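PDB 3PEF: 6-phosphogluconate dehydrogenase, NAD-binding, which probably reduces succinic semialdehyde to gamma-hydroxybutyrate with NADPH, as a Rossmann-fold member of the beta-hydroxyacid dehydrogenase family. Local coordinates for residues 184-189 / 280-285. The protein carries 2 engineered substitutions. Numbering follows the deposited sequence.
Sequences CFCEGL and AIFKTY. Engineered in segment 280-285: Tyr-285 (natural residue Ile).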
loop_
_atom_site.group_PDB
_atom_site.type_symbol
_atom_site.label_atom_id
_atom_site.label_comp_id
_atom_site.label_asym_id
_atom_site.label_seq_id
_atom_site.Cartn_x
_atom_site.Cartn_y
_atom_site.Cartn_z
ATOM N N CYS A 184 6.938 5.415 -8.745
ATOM C CA CYS A 184 6.230 6.681 -8.638
ATOM C C CYS A 184 6.282 7.448 -9.957
ATOM O O CYS A 184 5.286 8.003 -10.394
ATOM C CB CYS A 184 6.817 7.529 -7.506
ATOM S SG CYS A 184 6.450 6.830 -5.889
ATOM N N PHE A 185 7.463 7.471 -10.572
ATOM C CA PHE A 185 7.704 8.170 -11.826
ATOM C C PHE A 185 6.744 7.642 -12.897
ATOM O O PHE A 185 6.104 8.412 -13.607
ATOM C CB PHE A 185 9.169 7.934 -12.221
ATOM C CG PHE A 185 9.595 8.568 -13.533
ATOM C CD1 PHE A 185 9.469 9.935 -13.747
ATOM C CD2 PHE A 185 10.200 7.791 -14.521
ATOM C CE1 PHE A 185 9.903 10.519 -14.937
ATOM C CE2 PHE A 185 10.636 8.361 -15.733
ATOM C CZ PHE A 185 10.485 9.724 -15.941
ATOM N N CYS A 186 6.630 6.320 -12.988
ATOM C CA CYS A 186 5.752 5.697 -13.963
ATOM C C CYS A 186 4.274 5.982 -13.690
ATOM O O CYS A 186 3.519 6.244 -14.614
ATOM C CB CYS A 186 6.018 4.192 -14.045
ATOM S SG CYS A 186 7.646 3.801 -14.748
ATOM N N GLU A 187 3.865 5.937 -12.423
ATOM C CA GLU A 187 2.511 6.318 -12.074
ATOM C C GLU A 187 2.230 7.741 -12.554
ATOM O O GLU A 187 1.144 8.026 -13.021
ATOM C CB GLU A 187 2.259 6.182 -10.562
ATOM C CG GLU A 187 1.941 4.771 -10.145
ATOM C CD GLU A 187 1.573 4.632 -8.677
ATOM O OE1 GLU A 187 1.394 5.665 -7.984
ATOM O OE2 GLU A 187 1.459 3.469 -8.220
ATOM N N GLY A 188 3.215 8.628 -12.443
ATOM C CA GLY A 188 3.044 10.005 -12.881
ATOM C C GLY A 188 2.923 10.176 -14.392
ATOM O O GLY A 188 2.069 10.910 -14.890
ATOM N N LEU A 189 3.778 9.496 -15.136
ATOM C CA LEU A 189 3.666 9.529 -16.591
ATOM C C LEU A 189 2.355 8.928 -17.078
ATOM O O LEU A 189 1.771 9.395 -18.058
ATOM C CB LEU A 189 4.814 8.765 -17.219
ATOM C CG LEU A 189 6.177 9.418 -17.043
ATOM C CD1 LEU A 189 7.278 8.446 -17.470
ATOM C CD2 LEU A 189 6.221 10.726 -17.854
ATOM N N ALA A 280 10.092 -1.252 -17.491
ATOM C CA ALA A 280 8.911 -1.895 -18.071
ATOM C C ALA A 280 7.713 -1.939 -17.117
ATOM O O ALA A 280 6.585 -2.210 -17.535
ATOM C CB ALA A 280 9.251 -3.313 -18.610
ATOM N N ILE A 281 7.948 -1.677 -15.831
ATOM C CA ILE A 281 6.832 -1.588 -14.894
ATOM C C ILE A 281 5.794 -0.585 -15.416
ATOM O O ILE A 281 4.598 -0.702 -15.130
ATOM C CB ILE A 281 7.294 -1.228 -13.446
ATOM C CG1 ILE A 281 6.139 -1.399 -12.461
ATOM C CG2 ILE A 281 7.911 0.159 -13.401
ATOM C CD1 ILE A 281 6.434 -0.967 -11.017
ATOM N N PHE A 282 6.239 0.392 -16.202
ATOM C CA PHE A 282 5.311 1.349 -16.810
ATOM C C PHE A 282 4.158 0.687 -17.566
ATOM O O PHE A 282 3.046 1.224 -17.615
ATOM C CB PHE A 282 6.041 2.282 -17.776
ATOM C CG PHE A 282 5.122 3.210 -18.530
ATOM C CD1 PHE A 282 4.665 4.391 -17.943
ATOM C CD2 PHE A 282 4.718 2.913 -19.825
ATOM C CE1 PHE A 282 3.818 5.261 -18.638
ATOM C CE2 PHE A 282 3.873 3.778 -20.528
ATOM C CZ PHE A 282 3.422 4.953 -19.933
ATOM N N LYS A 283 4.428 -0.463 -18.176
ATOM C CA LYS A 283 3.437 -1.124 -19.028
ATOM C C LYS A 283 2.284 -1.747 -18.251
ATOM O O LYS A 283 1.222 -2.007 -18.812
ATOM C CB LYS A 283 4.104 -2.157 -19.954
ATOM C CG LYS A 283 4.888 -1.514 -21.081
ATOM C CD LYS A 283 5.321 -2.536 -22.132
ATOM C CE LYS A 283 6.466 -3.415 -21.644
ATOM N NZ LYS A 283 6.692 -4.560 -22.575
ATOM N N THR A 284 2.488 -1.980 -16.956
ATOM C CA THR A 284 1.406 -2.452 -16.106
ATOM C C THR A 284 0.458 -1.303 -15.750
ATOM O O THR A 284 -0.649 -1.540 -15.269
ATOM C CB THR A 284 1.949 -3.049 -14.795
ATOM O OG1 THR A 284 2.525 -2.003 -14.000
ATOM C CG2 THR A 284 3.006 -4.097 -15.077
ATOM N N TYR A 285 0.894 -0.063 -15.967
ATOM C CA TYR A 285 0.086 1.102 -15.578
ATOM C C TYR A 285 -0.842 1.578 -16.689
ATOM O O TYR A 285 -1.659 2.479 -16.483
ATOM C CB TYR A 285 0.964 2.269 -15.123
ATOM C CG TYR A 285 1.564 2.112 -13.744
ATOM C CD1 TYR A 285 0.769 1.795 -12.648
ATOM C CD2 TYR A 285 2.924 2.298 -13.536
ATOM C CE1 TYR A 285 1.318 1.655 -11.381
ATOM C CE2 TYR A 285 3.484 2.165 -12.281
ATOM C CZ TYR A 285 2.679 1.841 -11.204
ATOM O OH TYR A 285 3.244 1.713 -9.946
#
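Cys-186 of segment 184-189, part of helix 166-194, meets Phe-282 of the helically coiled 280-285 with their CA atoms 5.2 Å apart. Cys-186 fills the middle. Its SG lies 3.7 Å from Phe-282 CB and also touches CG2 of Ile-281. Its CB sits at the edge of the Tyr-285 ring, 3.7 Å from CD2. With CG anti to the backbone N (chi1 175°), the Phe-282 ring places CE1 3.9 Å from Leu-189 CB. Tyr-285 is engineered. Glu-187 CG lies over one face of its ring, and the carboxylate stands nearly upright to that ring (84° between planes). Glu-187 OE2 is 3.0 Å from Tyr-285 OH. The carboxylate is held by the second subunit: Ser-258 OG there bonds OE1 and the backbone N of Ala-257 bonds OE2. Without the carboxylate of Glu-187, as with an alanine here, those two groups would probably lose their acceptor, and part of the tyrosine ring would probably be uncovered. The contact packs the C-terminal tail on long helix 166-194, at a subunit interface in the all-helical C-terminal domain of the beta-hydroxyacid dehydrogenase fold.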